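Local coordinates for protein nitroreductase (Desulfitobacterium hafniense, PDB 3PXV) that binds flavin mononucleotide and probably works as an FMN-dependent oxidoreductase of the nitroreductase type, at residues M59-L70 against G87-M96. Residues are numbered along the deposited sequence; the frame is centred on the assembly and turned at random.
With FMN (flavin mononucleotide), chain F.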
loop_
_atom_site.group_PDB
_atom_site.type_symbol
_atom_site.label_atom_id
_atom_site.label_comp_id
_atom_site.label_asym_id
_atom_site.label_seq_id
_atom_site.Cartn_x
_atom_site.Cartn_y
_atom_site.Cartn_z
HETATM N N MSE B 59 -4.099 3.648 -24.311
HETATM C CA MSE B 59 -3.658 4.625 -23.325
HETATM C C MSE B 59 -4.152 6.029 -23.685
HETATM O O MSE B 59 -4.719 6.709 -22.838
HETATM C CB MSE B 59 -2.136 4.590 -23.164
HETATM C CG MSE B 59 -1.620 3.336 -22.433
HETATM SE SE MSE B 59 0.163 3.610 -21.788
HETATM C CE MSE B 59 -0.246 5.037 -20.586
ATOM N N GLN B 60 -3.949 6.448 -24.942
ATOM C CA GLN B 60 -4.428 7.760 -25.421
ATOM C C GLN B 60 -5.946 7.896 -25.296
ATOM O O GLN B 60 -6.452 8.966 -24.967
ATOM C CB GLN B 60 -4.024 8.030 -26.890
ATOM C CG GLN B 60 -2.517 8.257 -27.157
ATOM C CD GLN B 60 -2.209 8.568 -28.651
ATOM O OE1 GLN B 60 -2.845 8.031 -29.555
ATOM N NE2 GLN B 60 -1.226 9.435 -28.892
ATOM N N GLU B 61 -6.676 6.821 -25.564
ATOM C CA GLU B 61 -8.136 6.892 -25.499
ATOM C C GLU B 61 -8.629 7.077 -24.076
ATOM O O GLU B 61 -9.521 7.870 -23.830
ATOM C CB GLU B 61 -8.784 5.673 -26.172
ATOM C CG GLU B 61 -8.612 5.647 -27.693
ATOM C CD GLU B 61 -9.379 4.531 -28.388
ATOM O OE1 GLU B 61 -10.337 3.998 -27.793
ATOM O OE2 GLU B 61 -9.046 4.204 -29.557
HETATM N N MSE B 62 -8.022 6.366 -23.137
HETATM C CA MSE B 62 -8.413 6.464 -21.755
HETATM C C MSE B 62 -8.046 7.854 -21.229
HETATM O O MSE B 62 -8.763 8.434 -20.403
HETATM C CB MSE B 62 -7.740 5.353 -20.922
HETATM C CG MSE B 62 -8.216 3.964 -21.255
HETATM SE SE MSE B 62 -7.281 2.556 -20.300
HETATM C CE MSE B 62 -7.717 3.126 -18.533
ATOM N N GLU B 63 -6.937 8.393 -21.725
ATOM C CA GLU B 63 -6.477 9.713 -21.301
ATOM C C GLU B 63 -7.447 10.790 -21.779
ATOM O O GLU B 63 -7.852 11.654 -21.003
ATOM C CB GLU B 63 -5.057 9.993 -21.823
ATOM C CG GLU B 63 -4.471 11.326 -21.308
ATOM C CD GLU B 63 -3.020 11.553 -21.723
ATOM O OE1 GLU B 63 -2.696 11.366 -22.907
ATOM O OE2 GLU B 63 -2.206 11.938 -20.860
ATOM N N ALA B 64 -7.804 10.732 -23.061
ATOM C CA ALA B 64 -8.714 11.701 -23.661
ATOM C C ALA B 64 -10.106 11.606 -23.037
ATOM O O ALA B 64 -10.766 12.621 -22.843
ATOM C CB ALA B 64 -8.770 11.520 -25.173
ATOM N N GLU B 65 -10.551 10.400 -22.707
ATOM C CA GLU B 65 -11.835 10.220 -22.018
ATOM C C GLU B 65 -11.748 10.816 -20.601
ATOM O O GLU B 65 -12.654 11.550 -20.158
ATOM C CB GLU B 65 -12.231 8.751 -21.951
ATOM C CG GLU B 65 -13.548 8.488 -21.212
ATOM C CD GLU B 65 -14.771 9.159 -21.846
ATOM O OE1 GLU B 65 -14.770 9.419 -23.096
ATOM O OE2 GLU B 65 -15.741 9.390 -21.074
ATOM N N GLY B 66 -10.656 10.520 -19.903
ATOM C CA GLY B 66 -10.451 11.055 -18.554
ATOM C C GLY B 66 -10.559 12.572 -18.562
ATOM O O GLY B 66 -11.375 13.140 -17.833
ATOM N N LEU B 67 -9.767 13.224 -19.417
ATOM C CA LEU B 67 -9.798 14.682 -19.533
ATOM C C LEU B 67 -11.186 15.219 -19.837
ATOM O O LEU B 67 -11.568 16.244 -19.303
ATOM C CB LEU B 67 -8.834 15.191 -20.614
ATOM C CG LEU B 67 -7.360 15.068 -20.275
ATOM C CD1 LEU B 67 -6.524 15.476 -21.471
ATOM C CD2 LEU B 67 -7.032 15.940 -19.039
ATOM N N ALA B 68 -11.925 14.530 -20.700
ATOM C CA ALA B 68 -13.262 14.993 -21.114
ATOM C C ALA B 68 -14.280 14.915 -19.980
ATOM O O ALA B 68 -15.171 15.765 -19.887
ATOM C CB ALA B 68 -13.750 14.231 -22.336
ATOM N N TYR B 69 -14.123 13.927 -19.100
ATOM C CA TYR B 69 -14.998 13.813 -17.968
ATOM C C TYR B 69 -14.761 15.017 -17.097
ATOM O O TYR B 69 -15.707 15.667 -16.679
ATOM C CB TYR B 69 -14.739 12.528 -17.167
ATOM C CG TYR B 69 -15.751 12.290 -16.066
ATOM C CD1 TYR B 69 -17.051 11.917 -16.381
ATOM C CD2 TYR B 69 -15.425 12.452 -14.727
ATOM C CE1 TYR B 69 -18.015 11.699 -15.393
ATOM C CE2 TYR B 69 -16.381 12.232 -13.722
ATOM C CZ TYR B 69 -17.675 11.842 -14.068
ATOM O OH TYR B 69 -18.651 11.605 -13.113
ATOM N N LEU B 70 -13.493 15.311 -16.827
ATOM C CA LEU B 70 -13.128 16.463 -16.006
ATOM C C LEU B 70 -13.612 17.746 -16.665
ATOM O O LEU B 70 -14.217 18.601 -15.999
ATOM C CB LEU B 70 -11.617 16.547 -15.797
ATOM C CG LEU B 70 -10.944 15.513 -14.909
ATOM C CD1 LEU B 70 -9.396 15.659 -14.975
ATOM C CD2 LEU B 70 -11.465 15.660 -13.496
ATOM N N GLY B 87 -1.379 19.572 -19.605
ATOM C CA GLY B 87 -2.535 18.987 -20.297
ATOM C C GLY B 87 -2.476 17.483 -20.497
ATOM O O GLY B 87 -3.192 16.923 -21.348
ATOM N N ARG B 88 -1.614 16.825 -19.728
ATOM C CA ARG B 88 -1.460 15.399 -19.832
ATOM C C ARG B 88 -1.824 14.815 -18.506
ATOM O O ARG B 88 -1.574 15.406 -17.449
ATOM C CB ARG B 88 -0.036 15.008 -20.224
ATOM C CG ARG B 88 0.355 15.356 -21.707
ATOM C CD ARG B 88 1.858 15.099 -21.966
ATOM N NE ARG B 88 2.704 15.793 -20.975
ATOM C CZ ARG B 88 4.021 15.610 -20.812
ATOM N NH1 ARG B 88 4.698 14.745 -21.573
ATOM N NH2 ARG B 88 4.668 16.298 -19.868
ATOM N N LEU B 89 -2.447 13.651 -18.584
ATOM C CA LEU B 89 -2.899 12.926 -17.427
ATOM C C LEU B 89 -1.834 11.825 -17.186
ATOM O O LEU B 89 -1.481 11.545 -16.052
ATOM C CB LEU B 89 -4.294 12.391 -17.755
ATOM C CG LEU B 89 -5.467 12.384 -16.788
ATOM C CD1 LEU B 89 -5.651 13.701 -16.064
ATOM C CD2 LEU B 89 -6.741 11.996 -17.564
ATOM N N PHE B 90 -1.268 11.268 -18.264
ATOM C CA PHE B 90 -0.242 10.248 -18.153
ATOM C C PHE B 90 1.186 10.726 -18.396
ATOM O O PHE B 90 2.110 9.917 -18.453
ATOM C CB PHE B 90 -0.570 9.049 -19.038
ATOM C CG PHE B 90 -1.916 8.437 -18.757
ATOM C CD1 PHE B 90 -2.474 8.463 -17.475
ATOM C CD2 PHE B 90 -2.593 7.765 -19.756
ATOM C CE1 PHE B 90 -3.717 7.881 -17.224
ATOM C CE2 PHE B 90 -3.818 7.171 -19.517
ATOM C CZ PHE B 90 -4.388 7.229 -18.255
ATOM N N TYR B 91 1.362 12.037 -18.496
ATOM C CA TYR B 91 2.660 12.677 -18.663
ATOM C C TYR B 91 3.575 12.052 -19.735
ATOM O O TYR B 91 4.800 12.036 -19.605
ATOM C CB TYR B 91 3.360 12.729 -17.305
ATOM C CG TYR B 91 2.480 13.296 -16.196
ATOM C CD1 TYR B 91 2.190 14.667 -16.123
ATOM C CD2 TYR B 91 1.948 12.460 -15.212
ATOM C CE1 TYR B 91 1.388 15.172 -15.098
ATOM C CE2 TYR B 91 1.128 12.964 -14.195
ATOM C CZ TYR B 91 0.858 14.314 -14.143
ATOM O OH TYR B 91 0.057 14.784 -13.130
ATOM N N GLY B 92 2.971 11.573 -20.810
ATOM C CA GLY B 92 3.718 10.977 -21.929
ATOM C C GLY B 92 4.280 9.592 -21.656
ATOM O O GLY B 92 5.168 9.138 -22.381
ATOM N N ALA B 93 3.792 8.935 -20.598
ATOM C CA ALA B 93 4.263 7.605 -20.224
ATOM C C ALA B 93 3.868 6.641 -21.305
ATOM O O ALA B 93 2.731 6.681 -21.763
ATOM C CB ALA B 93 3.672 7.155 -18.895
ATOM N N PRO B 94 4.795 5.758 -21.702
ATOM C CA PRO B 94 4.528 4.801 -22.756
ATOM C C PRO B 94 3.898 3.494 -22.279
ATOM O O PRO B 94 3.580 2.646 -23.100
ATOM C CB PRO B 94 5.920 4.565 -23.336
ATOM C CG PRO B 94 6.808 4.652 -22.120
ATOM C CD PRO B 94 6.199 5.711 -21.266
ATOM N N CYS B 95 3.753 3.314 -20.970
ATOM C CA CYS B 95 3.102 2.119 -20.427
ATOM C C CYS B 95 2.708 2.329 -18.985
ATOM O O CYS B 95 3.176 3.243 -18.327
ATOM C CB CYS B 95 4.005 0.887 -20.506
ATOM S SG CYS B 95 5.322 0.923 -19.334
HETATM N N MSE B 96 1.845 1.458 -18.494
HETATM C CA MSE B 96 1.378 1.556 -17.125
HETATM C C MSE B 96 0.860 0.217 -16.673
HETATM O O MSE B 96 0.530 -0.639 -17.470
HETATM C CB MSE B 96 0.241 2.605 -16.992
HETATM C CG MSE B 96 -1.054 2.268 -17.733
HETATM SE SE MSE B 96 -2.404 3.607 -17.459
HETATM C CE MSE B 96 -3.748 2.914 -18.681
HETATM N N1 FMN F . -0.024 12.374 -9.003
HETATM C C2 FMN F . -0.511 12.824 -10.215
HETATM O O2 FMN F . 0.084 13.665 -10.886
HETATM N N3 FMN F . -1.691 12.325 -10.691
HETATM C C4 FMN F . -2.412 11.389 -9.990
HETATM O O4 FMN F . -3.463 10.994 -10.473
HETATM C C4A FMN F . -1.920 10.933 -8.766
HETATM N N5 FMN F . -2.593 9.999 -8.031
HETATM C C5A FMN F . -1.978 9.374 -6.975
HETATM C C6 FMN F . -2.575 8.246 -6.405
HETATM C C7 FMN F . -1.978 7.587 -5.339
HETATM C C7M FMN F . -2.646 6.393 -4.773
HETATM C C8 FMN F . -0.779 8.066 -4.834
HETATM C C8M FMN F . -0.092 7.405 -3.695
HETATM C C9 FMN F . -0.174 9.192 -5.402
HETATM C C9A FMN F . -0.776 9.859 -6.486
HETATM N N10 FMN F . -0.216 10.983 -7.070
HETATM C C10 FMN F . -0.714 11.433 -8.276
HETATM C "C1'" FMN F . 1.216 11.304 -6.755
HETATM C "C2'" FMN F . 1.282 12.155 -5.498
HETATM O "O2'" FMN F . 0.951 13.485 -5.847
HETATM C "C3'" FMN F . 2.676 12.048 -4.889
HETATM O "O3'" FMN F . 2.959 10.720 -4.501
HETATM C "C4'" FMN F . 2.783 12.939 -3.663
HETATM O "O4'" FMN F . 2.617 14.250 -4.110
HETATM C "C5'" FMN F . 4.124 12.794 -2.944
HETATM O "O5'" FMN F . 5.185 13.083 -3.835
HETATM P P FMN F . 6.267 11.963 -4.226
HETATM O O1P FMN F . 7.119 12.543 -5.308
HETATM O O2P FMN F . 5.615 10.669 -4.750
HETATM O O3P FMN F . 7.051 11.744 -2.976
HETATM O O HOH W 1 0.522 11.488 -21.914
#
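Glu63, on helix 56-72, grips the loop that leads into strand 95-101 through one carboxylate oxygen. Its CB lies against the Phe90 ring, 3.8 Å from CE2. With CG anti to the backbone N (chi1 -175°), the extended chain runs past Leu89 in the opposite direction, CG lying 3.7 Å from Leu89 CB. CD is nearly equidistant from the Leu89 and Phe90 nitrogens. At the tip, Glu63 OE2 accepts hydrogen bonds from two consecutive amides: Phe90 N at 2.8 Å, almost straight (174°), and Leu89 N at 2.9 Å, more bent. Both arrive on the anti side, from opposite faces of the carboxylate plane. A water donates to the same oxygen and accepts from Gly92 N, extending the grip into the type I' turn from Phe90 to Ala93.

Apolar packing flanks this polar centre. On the Gly87 side, Leu89 CD2 sits against the helix backbone, 3.6 Å from Glu63 O, while Leu89 CD1 meets Leu67 CD2. On the strand side, Phe90 turns its ring edge to Met59 O. The selenomethionine Met59 bends at chi3 (63°), bringing CE to 3.7 Å from Phe90 CD2 and leaving SE against Cys95 CA. Met96 SE lies over one Phe90 face, and Leu167 of strand 161-169 also touches the Phe90 side chain.

Tyr91 leaves the backbone away from the helix, and its OH donates to FMN O2 at 2.5 Å. The carboxylate thus replaces backbone partners for two adjacent loop amides, which would favour its ionised form, and ties helix 56-72 to the turn that presents Tyr91 to the flavin.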